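Side-chain contacts in anabena Tic22 (Anabaena sp., PDB 4EV1), which belongs to the Tic22-like family and probably acts as a chaperone in protein transport, with a likely link to thylakoids: residues A[136-141]-A[169-174]; A[17-20]-A[26-29]; A[2-7]-A[91-96]; A[111-116]-A[128-133]; A[51-56]-A[105-110]. All coordinates share one frame; numbering follows the deposited sequence.

Contact 1: residues A[136-141]-A[169-174]; sequences FAVRFA and QGLLGQ
Val138 meets Leu171 and Leu172 where helix 165-175 packs against strand 134-139, a helix-on-strand contact of the Tic22 fold. Both methyls of the valine sit over the backbone of Leu172. CG2 is 3.9 Å from the amide N of Leu172 and also touches the Leu171 side chain. CG1 lies 4.1 Å from the CA of Leu172 and comes near the CD1 methyl of that leucine, at 4.4 Å. The valine torsion sets this division: with CG1 anti to the backbone N (chi1 174°), CG2 falls beside that N and is directed at the start of the Leu172 residue. The side chain of Leu171 crosses that of Val138 obliquely, with its CB, CG and CD2 all lying along the valine. No hydrogen bond joins the segments, and the three side chains are buried; the interaction is apolar packing.

Further out, Leu171 also rests on Pro160 and Phe162 of strand 156-162, and Val138 on Ala168, one turn earlier in the helix. Strand 134-139 is held in turn by its antiparallel partner, strand 183-188: Ala137 bonds to Gln185 through the backbone, and Arg139 forms a salt bridge with Asp183. At the centre of the contact, the CD2 methyl of Leu171 sits 4.0 Å from both CB and CG2 of Val138.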
# COMPACT_ATOMS: atom_id res chain seq x y z
N PHE A 136 -4.82 -9.18 1.90
CA PHE A 136 -5.35 -10.51 1.96
C PHE A 136 -5.01 -11.10 3.29
O PHE A 136 -3.86 -11.05 3.70
CB PHE A 136 -4.77 -11.36 0.84
CG PHE A 136 -4.90 -10.71 -0.51
CD1 PHE A 136 -3.90 -9.89 -1.00
CD2 PHE A 136 -6.04 -10.89 -1.28
CE1 PHE A 136 -4.02 -9.27 -2.23
CE2 PHE A 136 -6.16 -10.28 -2.53
CZ PHE A 136 -5.13 -9.47 -3.00
N ALA A 137 -6.03 -11.67 3.97
CA ALA A 137 -5.81 -12.22 5.29
C ALA A 137 -6.40 -13.61 5.33
O ALA A 137 -7.54 -13.82 4.87
CB ALA A 137 -6.44 -11.31 6.37
N VAL A 138 -5.62 -14.55 5.85
CA VAL A 138 -6.06 -15.94 5.93
C VAL A 138 -6.89 -16.17 7.17
O VAL A 138 -6.54 -15.73 8.25
CB VAL A 138 -4.87 -16.88 5.89
CG1 VAL A 138 -5.30 -18.36 6.13
CG2 VAL A 138 -4.17 -16.71 4.56
N ARG A 139 -8.01 -16.87 7.01
CA ARG A 139 -8.89 -17.16 8.14
C ARG A 139 -9.06 -18.64 8.25
O ARG A 139 -9.00 -19.34 7.24
CB ARG A 139 -10.27 -16.54 7.93
CG ARG A 139 -10.28 -15.06 7.67
CD ARG A 139 -11.70 -14.56 7.61
NE ARG A 139 -12.36 -14.91 6.36
CZ ARG A 139 -13.48 -14.34 5.92
NH1 ARG A 139 -14.09 -13.39 6.62
NH2 ARG A 139 -14.00 -14.73 4.76
N PHE A 140 -9.27 -19.10 9.47
CA PHE A 140 -9.57 -20.52 9.71
C PHE A 140 -10.85 -20.96 8.96
O PHE A 140 -10.95 -22.11 8.48
CB PHE A 140 -9.69 -20.78 11.22
CG PHE A 140 -8.38 -20.69 11.97
CD1 PHE A 140 -7.40 -21.66 11.80
CD2 PHE A 140 -8.13 -19.64 12.82
CE1 PHE A 140 -6.18 -21.57 12.46
CE2 PHE A 140 -6.91 -19.55 13.49
CZ PHE A 140 -5.94 -20.51 13.32
N ALA A 141 -11.83 -20.06 8.88
CA ALA A 141 -13.06 -20.27 8.13
C ALA A 141 -13.74 -18.92 8.00
O ALA A 141 -13.43 -18.02 8.77
CB ALA A 141 -14.00 -21.29 8.86
N GLN A 169 -1.95 -17.07 -0.31
CA GLN A 169 -2.26 -18.44 -0.79
C GLN A 169 -1.28 -19.42 -0.19
O GLN A 169 -1.63 -20.58 0.11
CB GLN A 169 -2.26 -18.54 -2.32
CG GLN A 169 -3.65 -18.41 -3.00
CD GLN A 169 -4.53 -19.67 -2.85
OE1 GLN A 169 -5.74 -19.56 -2.62
NE2 GLN A 169 -3.93 -20.85 -2.99
N GLY A 170 -0.04 -18.97 -0.01
CA GLY A 170 0.99 -19.77 0.63
C GLY A 170 0.61 -20.18 2.03
O GLY A 170 0.68 -21.36 2.36
N LEU A 171 0.20 -19.22 2.86
CA LEU A 171 -0.26 -19.50 4.24
C LEU A 171 -1.54 -20.33 4.27
O LEU A 171 -1.65 -21.26 5.07
CB LEU A 171 -0.49 -18.20 5.02
CG LEU A 171 -0.92 -18.33 6.50
CD1 LEU A 171 0.09 -19.10 7.35
CD2 LEU A 171 -1.10 -16.93 7.07
N LEU A 172 -2.48 -20.01 3.39
CA LEU A 172 -3.69 -20.83 3.24
C LEU A 172 -3.32 -22.31 3.09
O LEU A 172 -3.80 -23.15 3.86
CB LEU A 172 -4.51 -20.39 2.03
CG LEU A 172 -5.79 -21.18 1.80
CD1 LEU A 172 -6.59 -21.22 3.08
CD2 LEU A 172 -6.59 -20.58 0.66
N GLY A 173 -2.42 -22.59 2.15
CA GLY A 173 -1.90 -23.94 1.90
C GLY A 173 -1.37 -24.64 3.15
O GLY A 173 -1.59 -25.84 3.31
N GLN A 174 -0.72 -23.90 4.05
CA GLN A 174 -0.20 -24.48 5.31
C GLN A 174 -1.30 -24.76 6.33
O GLN A 174 -1.14 -25.64 7.18
CB GLN A 174 0.84 -23.56 5.96
CG GLN A 174 2.16 -23.46 5.22
CD GLN A 174 3.02 -22.30 5.70
OE1 GLN A 174 3.31 -22.17 6.89
NE2 GLN A 174 3.44 -21.44 4.77

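Contact 2: residues A[17-20]-A[26-29]; sequences YLVT and PLSR
The peptide carbonyl of Val19 is the flat group at the middle of this contact, and the amide of Leu27 donates to it. Leu27 N lies 2.8 Å from Val19 O, and with an N-H...O angle of 176° the bond is nearly straight at the hydrogen. The same oxygen takes a CA-H...O contact from Pro26, whose CA is 3.4 Å from Val19 O. CG of the Pro26 ring lies 4.1 Å from Leu18 CD1; the two side chains lie side by side and point the same way.

Thr20 and Pro26 form a single beta bridge, with their CA atoms 4.1 Å apart, where the end of strand 15-20 meets the residues leading into strand 28-30. The intervening loop is short. Thr20 turns CG2 to the CA of Pro26 at 4.0 Å, while its OG1, between the backbone N and the carbonyl carbon (chi1 77°), is hydrogen-bonded to Thr81 OG1 on strand 79-84.

Val19 and Leu27 also run alongside each other, with Val19 CG1 4.2 Å from Leu27 CD2. Phe57 of helix 51-63 packs against both of them, whereas Leu18 packs on Ala47 and Val83 of the neighbouring strands.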
# COMPACT_ATOMS: atom_id res chain seq x y z
N TYR A 17 6.29 3.51 -4.00
CA TYR A 17 7.25 4.04 -5.02
C TYR A 17 6.71 5.33 -5.67
O TYR A 17 5.63 5.35 -6.20
CB TYR A 17 7.52 2.93 -6.02
CG TYR A 17 8.02 1.70 -5.34
CD1 TYR A 17 9.31 1.64 -4.85
CD2 TYR A 17 7.21 0.61 -5.12
CE1 TYR A 17 9.79 0.52 -4.20
CE2 TYR A 17 7.67 -0.53 -4.44
CZ TYR A 17 8.98 -0.55 -3.97
OH TYR A 17 9.49 -1.66 -3.31
N LEU A 18 7.45 6.43 -5.54
CA LEU A 18 7.10 7.70 -6.05
C LEU A 18 7.96 7.98 -7.26
O LEU A 18 9.10 7.46 -7.34
CB LEU A 18 7.33 8.77 -5.00
CG LEU A 18 6.46 8.70 -3.74
CD1 LEU A 18 6.70 9.99 -2.93
CD2 LEU A 18 4.93 8.48 -4.07
N VAL A 19 7.39 8.68 -8.23
CA VAL A 19 8.16 9.21 -9.35
C VAL A 19 8.65 10.60 -8.98
O VAL A 19 7.85 11.54 -8.74
CB VAL A 19 7.36 9.23 -10.66
CG1 VAL A 19 8.18 9.95 -11.78
CG2 VAL A 19 7.00 7.84 -11.10
N THR A 20 9.97 10.74 -8.92
CA THR A 20 10.59 11.95 -8.33
C THR A 20 11.75 12.45 -9.13
O THR A 20 12.22 11.73 -10.01
CB THR A 20 11.09 11.71 -6.90
OG1 THR A 20 12.31 10.97 -6.91
CG2 THR A 20 10.07 10.96 -6.04
N PRO A 26 8.51 14.86 -5.63
CA PRO A 26 7.59 14.08 -6.47
C PRO A 26 7.06 14.84 -7.68
O PRO A 26 6.79 16.04 -7.57
CB PRO A 26 6.43 13.76 -5.52
CG PRO A 26 7.03 13.83 -4.21
CD PRO A 26 8.02 14.94 -4.25
N LEU A 27 6.93 14.15 -8.80
CA LEU A 27 6.32 14.71 -9.99
C LEU A 27 4.83 14.81 -9.67
O LEU A 27 4.22 13.82 -9.27
CB LEU A 27 6.49 13.77 -11.17
CG LEU A 27 5.82 14.19 -12.48
CD1 LEU A 27 6.42 15.51 -13.03
CD2 LEU A 27 5.94 13.07 -13.47
N SER A 28 4.26 15.99 -9.85
CA SER A 28 2.87 16.22 -9.49
C SER A 28 2.20 17.18 -10.46
O SER A 28 2.86 17.81 -11.25
CB SER A 28 2.81 16.75 -8.08
OG SER A 28 3.28 18.07 -8.04
N ARG A 29 0.88 17.24 -10.37
CA ARG A 29 0.01 18.09 -11.20
C ARG A 29 -0.74 19.01 -10.21
O ARG A 29 -1.14 18.54 -9.13
CB ARG A 29 -0.93 17.18 -12.01
CG ARG A 29 -2.40 17.63 -12.16
CD ARG A 29 -3.06 17.04 -13.41
NE ARG A 29 -3.47 18.08 -14.35
CZ ARG A 29 -4.46 17.98 -15.24
NH1 ARG A 29 -5.20 16.87 -15.35
NH2 ARG A 29 -4.72 19.02 -16.03

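Contact 3: residues A[2-7]-A[91-96]; sequences LSEQQI and QLQQTK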
# COMPACT_ATOMS: atom_id res chain seq x y z
N LEU A 2 -4.13 1.83 19.42
CA LEU A 2 -2.82 2.07 18.84
C LEU A 2 -2.59 3.57 18.69
O LEU A 2 -3.48 4.30 18.24
CB LEU A 2 -2.67 1.35 17.48
CG LEU A 2 -2.83 -0.17 17.51
CD1 LEU A 2 -2.90 -0.75 16.11
CD2 LEU A 2 -1.68 -0.80 18.29
N SER A 3 -1.40 4.02 19.06
CA SER A 3 -1.02 5.41 18.90
C SER A 3 -0.77 5.71 17.42
O SER A 3 -0.63 4.77 16.63
CB SER A 3 0.24 5.70 19.69
OG SER A 3 1.39 5.13 19.07
N GLU A 4 -0.75 6.99 17.07
CA GLU A 4 -0.31 7.43 15.74
C GLU A 4 1.12 6.97 15.39
O GLU A 4 1.41 6.66 14.23
CB GLU A 4 -0.42 8.96 15.60
CG GLU A 4 -1.85 9.49 15.30
CD GLU A 4 -2.36 9.13 13.88
OE1 GLU A 4 -2.37 10.02 13.00
OE2 GLU A 4 -2.77 7.96 13.64
N GLN A 5 2.02 6.94 16.38
CA GLN A 5 3.35 6.43 16.13
C GLN A 5 3.34 4.91 15.90
O GLN A 5 4.06 4.41 15.03
CB GLN A 5 4.34 6.80 17.24
CG GLN A 5 5.77 6.30 16.97
CD GLN A 5 6.39 6.87 15.68
OE1 GLN A 5 6.10 8.02 15.27
NE2 GLN A 5 7.24 6.06 15.03
N GLN A 6 2.53 4.18 16.65
CA GLN A 6 2.41 2.75 16.43
C GLN A 6 1.84 2.42 15.05
O GLN A 6 2.29 1.48 14.41
CB GLN A 6 1.55 2.10 17.50
CG GLN A 6 2.26 2.04 18.85
CD GLN A 6 1.33 1.60 19.98
OE1 GLN A 6 0.21 2.10 20.12
NE2 GLN A 6 1.80 0.66 20.79
N ILE A 7 0.80 3.14 14.63
CA ILE A 7 0.18 2.96 13.32
C ILE A 7 1.21 3.28 12.22
O ILE A 7 1.37 2.50 11.29
CB ILE A 7 -1.10 3.83 13.16
CG1 ILE A 7 -2.19 3.34 14.12
CG2 ILE A 7 -1.62 3.78 11.76
CD1 ILE A 7 -3.53 4.06 13.97
N GLN A 91 2.56 12.36 6.90
CA GLN A 91 2.55 13.62 6.20
C GLN A 91 1.11 14.08 5.89
O GLN A 91 0.77 15.26 6.07
CB GLN A 91 3.38 13.54 4.93
CG GLN A 91 3.37 14.85 4.19
CD GLN A 91 4.33 14.93 3.04
OE1 GLN A 91 5.49 14.53 3.15
NE2 GLN A 91 3.85 15.47 1.93
N LEU A 92 0.28 13.17 5.43
CA LEU A 92 -1.12 13.52 5.12
C LEU A 92 -1.86 13.97 6.39
O LEU A 92 -2.63 14.92 6.34
CB LEU A 92 -1.86 12.39 4.40
CG LEU A 92 -1.43 12.12 2.96
CD1 LEU A 92 -1.99 10.75 2.49
CD2 LEU A 92 -1.90 13.27 2.05
N GLN A 93 -1.57 13.33 7.52
CA GLN A 93 -2.22 13.71 8.79
C GLN A 93 -1.74 15.10 9.26
O GLN A 93 -2.56 15.91 9.74
CB GLN A 93 -2.00 12.65 9.89
CG GLN A 93 -2.66 11.29 9.63
CD GLN A 93 -4.18 11.35 9.78
OE1 GLN A 93 -4.90 11.72 8.84
NE2 GLN A 93 -4.67 10.99 10.97
N GLN A 94 -0.47 15.42 9.01
CA GLN A 94 0.15 16.68 9.49
C GLN A 94 0.03 17.87 8.54
O GLN A 94 0.34 19.02 8.91
CB GLN A 94 1.64 16.42 9.80
CG GLN A 94 1.84 15.46 10.95
CD GLN A 94 3.29 15.05 11.13
OE1 GLN A 94 4.13 15.24 10.25
NE2 GLN A 94 3.58 14.44 12.28
N THR A 95 -0.42 17.63 7.31
CA THR A 95 -0.60 18.74 6.37
C THR A 95 -2.08 19.05 6.03
O THR A 95 -2.32 19.87 5.16
CB THR A 95 0.17 18.50 5.08
OG1 THR A 95 -0.30 17.28 4.48
CG2 THR A 95 1.71 18.42 5.35
N LYS A 96 -3.03 18.41 6.70
CA LYS A 96 -4.49 18.60 6.49
C LYS A 96 -4.99 20.04 6.41
O LYS A 96 -5.97 20.29 5.72
CB LYS A 96 -5.28 17.94 7.62
CG LYS A 96 -5.41 16.44 7.50
CD LYS A 96 -6.68 15.95 8.20
CE LYS A 96 -6.76 14.42 8.13
NZ LYS A 96 -6.19 13.75 9.36
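Gln93 and Glu4 bridge the ends of two helices with one side-chain hydrogen bond, set near the close of helix 85-94. Along this second segment, Gln91 comes first and contributes its carbonyl: Thr95 OG1 donates to Gln91 O at 2.8 Å, from 36° above the carbonyl plane, and so ties the residue that leaves the helix back to its last turn.

Gln93 then carries the contact itself. Its chain is bent at chi2 (-72°), which carries the amide out toward the other helix. NE2 donates to Glu4 OE1 at 3.2 Å with an N-H...O angle of 169°; the acceptor lies almost in the amide plane of Gln93, yet the donor meets OE1 on its syn side and out of the carboxylate plane. The two flat groups are steeply inclined to one another, and the side chains cross at about a right angle. The CG of Gln93 also comes within 3.6 Å of Glu4 OE1. On the other carboxylate oxygen, Glu4 OE2 is hydrogen-bonded to Tyr89 OH, one turn earlier on the same helix as Gln93, so helix 85-94 holds both oxygens of Glu4.

Lys96 closes the segment by folding its amine back toward Gln93 OE1, although the modelled separation is too short to be trusted in detail.

Across the contact, Glu4 opens helix 4-11. Just ahead of it Ser3 is the N-cap: Gln6 N donates to Ser3 OG at 2.8 Å, and Ser3 N donates to Gln6 OE1 at 2.7 Å, the reciprocal pair of bonds that defines a capping box.

Contact 4: residues A[111-116]-A[128-133]; sequences QEIKGA and NQFKSV. With EDO (1,2-ethanediol), chain F.
Phe130, on the loop that leads from helix 110-121 to strand 134-139 and folds back on that helix, lies against Ile113 and Ala116. Its CB is 4.0 Å from Ile113 CG2 and little farther from the CD1 of the same isoleucine. With CG anti to the backbone N (chi1 -161°), the ring is carried over the helix surface. One ortho carbon, CD2, then meets Ile113 CD1 at 3.8 Å. The other, CD1, is 4.1 Å from Ala116 CB, and that methyl stands over one face of the ring in a CH-pi contact, 4.2 Å from the centroid and 14° off the normal.

Ile113 CD1 has a second neighbour in the backbone, 3.9 Å from Ser132 O. The hydroxyl of Ser132 is engaged by Asp190. Val186 of strand 183-188 packs on both Ala116 and Phe130.

On another side of the helix, OE1 of the buried Glu112 accepts from Lys165 N and OE2 is hydrogen-bonded to Ser164 OG; a 1,2-ethanediol, probably from the crystallisation liquor, is modelled improbably close to OE2.

Without a hydrogen bond across the two segments, the loop 128-133 is held to the helix by dispersion between methyl groups and an aromatic ring.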
# COMPACT_ATOMS: atom_id res chain seq x y z
N GLN A 111 -2.18 -7.42 -10.91
CA GLN A 111 -2.40 -8.83 -10.53
C GLN A 111 -3.20 -8.95 -9.21
O GLN A 111 -3.98 -9.88 -9.01
CB GLN A 111 -1.05 -9.54 -10.37
CG GLN A 111 -1.13 -11.06 -10.25
CD GLN A 111 -1.80 -11.71 -11.47
OE1 GLN A 111 -1.84 -11.11 -12.55
NE2 GLN A 111 -2.33 -12.91 -11.29
N GLU A 112 -3.01 -7.99 -8.31
CA GLU A 112 -3.66 -8.08 -6.99
C GLU A 112 -5.10 -7.60 -7.04
O GLU A 112 -5.95 -8.09 -6.32
CB GLU A 112 -2.91 -7.26 -5.97
CG GLU A 112 -1.46 -7.60 -5.86
CD GLU A 112 -1.15 -9.06 -5.60
OE1 GLU A 112 -2.02 -9.83 -5.15
OE2 GLU A 112 0.03 -9.44 -5.80
N ILE A 113 -5.39 -6.62 -7.89
CA ILE A 113 -6.80 -6.29 -8.15
C ILE A 113 -7.55 -7.52 -8.71
O ILE A 113 -8.61 -7.89 -8.20
CB ILE A 113 -6.94 -5.11 -9.11
CG1 ILE A 113 -6.35 -3.83 -8.50
CG2 ILE A 113 -8.42 -4.91 -9.47
CD1 ILE A 113 -7.14 -3.32 -7.37
N LYS A 114 -6.98 -8.16 -9.73
CA LYS A 114 -7.58 -9.36 -10.35
C LYS A 114 -7.78 -10.44 -9.31
O LYS A 114 -8.87 -11.01 -9.21
CB LYS A 114 -6.71 -9.91 -11.49
CG LYS A 114 -7.47 -10.89 -12.43
CD LYS A 114 -6.51 -11.75 -13.25
CE LYS A 114 -7.26 -12.75 -14.14
NZ LYS A 114 -8.53 -13.23 -13.51
N GLY A 115 -6.73 -10.70 -8.53
CA GLY A 115 -6.79 -11.67 -7.44
C GLY A 115 -7.87 -11.38 -6.44
O GLY A 115 -8.53 -12.32 -5.95
N ALA A 116 -8.06 -10.09 -6.12
CA ALA A 116 -9.06 -9.66 -5.14
C ALA A 116 -10.48 -9.95 -5.62
O ALA A 116 -11.31 -10.44 -4.86
CB ALA A 116 -8.92 -8.17 -4.86
N ASN A 128 -17.98 -5.73 -9.57
CA ASN A 128 -17.65 -5.28 -10.94
C ASN A 128 -16.35 -4.43 -11.02
O ASN A 128 -15.75 -4.31 -12.09
CB ASN A 128 -18.84 -4.57 -11.61
CG ASN A 128 -19.23 -3.26 -10.92
OD1 ASN A 128 -19.41 -2.23 -11.59
ND2 ASN A 128 -19.39 -3.30 -9.60
N GLN A 129 -15.91 -3.88 -9.89
CA GLN A 129 -14.59 -3.23 -9.79
C GLN A 129 -14.08 -3.12 -8.33
O GLN A 129 -14.89 -3.07 -7.40
CB GLN A 129 -14.60 -1.86 -10.49
CG GLN A 129 -15.01 -0.68 -9.61
CD GLN A 129 -15.22 0.61 -10.39
OE1 GLN A 129 -14.87 0.72 -11.58
NE2 GLN A 129 -15.79 1.61 -9.73
N PHE A 130 -12.76 -3.09 -8.15
CA PHE A 130 -12.14 -2.95 -6.82
C PHE A 130 -11.51 -1.57 -6.57
O PHE A 130 -10.64 -1.11 -7.32
CB PHE A 130 -11.10 -4.04 -6.57
CG PHE A 130 -10.76 -4.23 -5.11
CD1 PHE A 130 -11.56 -5.03 -4.31
CD2 PHE A 130 -9.67 -3.58 -4.54
CE1 PHE A 130 -11.25 -5.21 -2.95
CE2 PHE A 130 -9.36 -3.74 -3.19
CZ PHE A 130 -10.15 -4.56 -2.38
N LYS A 131 -11.94 -0.93 -5.48
CA LYS A 131 -11.36 0.33 -5.04
C LYS A 131 -10.25 0.14 -4.00
O LYS A 131 -10.29 -0.76 -3.15
CB LYS A 131 -12.45 1.25 -4.47
CG LYS A 131 -13.61 1.52 -5.43
CD LYS A 131 -14.84 2.02 -4.66
CE LYS A 131 -15.85 2.68 -5.58
NZ LYS A 131 -17.03 3.12 -4.77
N SER A 132 -9.26 1.00 -4.07
CA SER A 132 -8.18 1.04 -3.09
C SER A 132 -7.20 -0.12 -3.31
O SER A 132 -7.32 -0.90 -4.27
CB SER A 132 -8.75 1.05 -1.64
OG SER A 132 -7.75 1.42 -0.69
N VAL A 133 -6.25 -0.22 -2.39
CA VAL A 133 -5.19 -1.23 -2.47
C VAL A 133 -5.67 -2.44 -1.70
O VAL A 133 -5.97 -2.33 -0.53
CB VAL A 133 -3.91 -0.74 -1.79
CG1 VAL A 133 -2.79 -1.78 -1.89
CG2 VAL A 133 -3.43 0.60 -2.44
C1 EDO F . 1.24 -6.10 -3.95
O1 EDO F . 1.73 -4.78 -3.78
C2 EDO F . 2.21 -6.94 -4.75
O2 EDO F . 1.68 -7.73 -5.78

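Contact 5: residues A[51-56]-A[105-110]; sequences RQEAQA and AFKPVD
Glu53 and Val109 mark the closest backbone approach, 8.0 Å between their CA atoms, a gap spanned by side chains. The glutamate does most of this, its chain extended beyond CG toward the end of strand 102-107. There Lys107 NZ reaches Glu53 OE1 at 2.7 Å in a salt bridge, meeting the oxygen on the syn side but 34° out of the carboxylate plane; the two side chains cross at about a right angle.

Bends at chi2 (59°) and chi4 fold the lysine back over its own segment, where NZ also donates to Pro108 O at 2.9 Å and, from above the carboxylate plane, to Asp110 OD1 at 3.0 Å. Three oxygens thus grip one amine. Asp110 OD2 lies 4.2 Å from Glu53 OE2, a like-charge approach that the shared lysine probably offsets. A water donates to Glu53 OE1 and to Lys107 O, adding a second link between the segments, while Val109 CG1 packs 4.0 Å from Glu53 OE2.

This salt-bridge network joins the start of helix 51-63 to the turn between strand 102-107 and helix 110-121, whose N-cap is Val109; Tyr48, on the adjacent strand 43-48, packs against both Glu53 and Lys107.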
# COMPACT_ATOMS: atom_id res chain seq x y z
N ARG A 51 7.31 -1.06 -7.86
CA ARG A 51 8.45 -0.30 -8.37
C ARG A 51 8.56 -0.41 -9.89
O ARG A 51 8.81 0.58 -10.58
CB ARG A 51 9.74 -0.79 -7.72
CG ARG A 51 10.95 0.08 -8.02
CD ARG A 51 12.05 -0.13 -6.98
NE ARG A 51 12.98 -1.18 -7.38
CZ ARG A 51 14.10 -0.97 -8.06
NH1 ARG A 51 14.43 0.26 -8.43
NH2 ARG A 51 14.89 -1.99 -8.38
N GLN A 52 8.36 -1.62 -10.42
CA GLN A 52 8.45 -1.86 -11.86
C GLN A 52 7.42 -1.01 -12.62
O GLN A 52 7.73 -0.47 -13.70
CB GLN A 52 8.29 -3.36 -12.22
CG GLN A 52 7.95 -3.61 -13.73
CD GLN A 52 8.36 -4.98 -14.25
OE1 GLN A 52 8.49 -5.18 -15.46
NE2 GLN A 52 8.54 -5.94 -13.36
N GLU A 53 6.21 -0.89 -12.06
CA GLU A 53 5.18 -0.04 -12.66
C GLU A 53 5.58 1.42 -12.67
O GLU A 53 5.39 2.11 -13.69
CB GLU A 53 3.78 -0.21 -11.99
CG GLU A 53 3.07 -1.42 -12.46
CD GLU A 53 1.72 -1.70 -11.76
OE1 GLU A 53 1.03 -0.73 -11.39
OE2 GLU A 53 1.35 -2.92 -11.64
N ALA A 54 6.15 1.90 -11.56
CA ALA A 54 6.63 3.28 -11.47
C ALA A 54 7.68 3.53 -12.54
O ALA A 54 7.66 4.54 -13.21
CB ALA A 54 7.25 3.56 -10.03
N GLN A 55 8.62 2.61 -12.65
CA GLN A 55 9.66 2.75 -13.61
C GLN A 55 9.13 2.75 -15.06
O GLN A 55 9.64 3.50 -15.89
CB GLN A 55 10.73 1.70 -13.40
CG GLN A 55 12.01 1.99 -14.23
CD GLN A 55 12.72 3.29 -13.91
OE1 GLN A 55 12.92 4.18 -14.80
NE2 GLN A 55 13.10 3.45 -12.67
N ALA A 56 8.11 1.95 -15.32
CA ALA A 56 7.53 1.84 -16.67
C ALA A 56 6.92 3.18 -17.05
O ALA A 56 7.04 3.63 -18.19
CB ALA A 56 6.47 0.70 -16.68
N ALA A 105 -2.34 9.76 -5.02
CA ALA A 105 -3.22 8.74 -5.58
C ALA A 105 -2.44 7.44 -5.60
O ALA A 105 -1.27 7.48 -6.00
CB ALA A 105 -3.62 9.13 -6.98
N PHE A 106 -3.00 6.34 -5.10
CA PHE A 106 -2.28 5.06 -5.00
C PHE A 106 -2.69 4.04 -6.09
O PHE A 106 -3.87 3.72 -6.22
CB PHE A 106 -2.45 4.42 -3.62
CG PHE A 106 -1.78 5.17 -2.51
CD1 PHE A 106 -2.35 6.32 -2.00
CD2 PHE A 106 -0.58 4.74 -1.96
CE1 PHE A 106 -1.75 7.02 -0.97
CE2 PHE A 106 0.01 5.45 -0.94
CZ PHE A 106 -0.59 6.59 -0.46
N LYS A 107 -1.72 3.53 -6.83
CA LYS A 107 -1.92 2.51 -7.87
C LYS A 107 -1.58 1.13 -7.36
O LYS A 107 -0.38 0.82 -7.11
CB LYS A 107 -1.05 2.84 -9.09
CG LYS A 107 -1.10 1.84 -10.28
CD LYS A 107 -2.47 1.65 -10.87
CE LYS A 107 -2.47 0.70 -12.08
NZ LYS A 107 -1.65 -0.53 -11.79
N PRO A 108 -2.62 0.29 -7.16
CA PRO A 108 -2.34 -1.07 -6.73
C PRO A 108 -1.78 -1.89 -7.90
O PRO A 108 -1.91 -1.49 -9.04
CB PRO A 108 -3.70 -1.61 -6.30
CG PRO A 108 -4.74 -0.76 -6.98
CD PRO A 108 -4.06 0.54 -7.40
N VAL A 109 -1.16 -3.01 -7.58
CA VAL A 109 -0.57 -3.90 -8.61
C VAL A 109 -1.70 -4.62 -9.32
O VAL A 109 -2.61 -5.13 -8.68
CB VAL A 109 0.39 -4.89 -7.96
CG1 VAL A 109 0.91 -5.93 -8.99
CG2 VAL A 109 1.52 -4.14 -7.28
N ASP A 110 -1.67 -4.63 -10.65
CA ASP A 110 -2.81 -5.14 -11.45
C ASP A 110 -3.18 -6.57 -11.10
O ASP A 110 -4.35 -6.89 -10.96
CB ASP A 110 -2.50 -5.06 -12.97
CG ASP A 110 -2.49 -3.63 -13.51
OD1 ASP A 110 -3.27 -2.78 -12.99
OD2 ASP A 110 -1.71 -3.39 -14.47
O HOH W 1 1.79 -0.20 -8.85

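Contacts 1 and 2 are buried, contacts 3 and 5 lie at the surface, and contact 4 is intermediate. The chemistry follows: contacts 1 and 4 rest on apolar packing, contact 2 adds a backbone hydrogen bond, and contacts 3 and 5 rely on polar or charged side chains. Contacts 2 and 5 reach the same sheet and touch where Tyr17 packs on Arg51 and Ala54. Contacts 4 and 5 meet at Pro108, which Ile113 CD1 approaches, and contact 4 passes to contact 1 through Phe136, packed on Glu112 and Ala116. Contacts 1 and 2 lie on opposite sides of the chain's centre, their centres about 35 Å apart. Contact 3 touches none of the others.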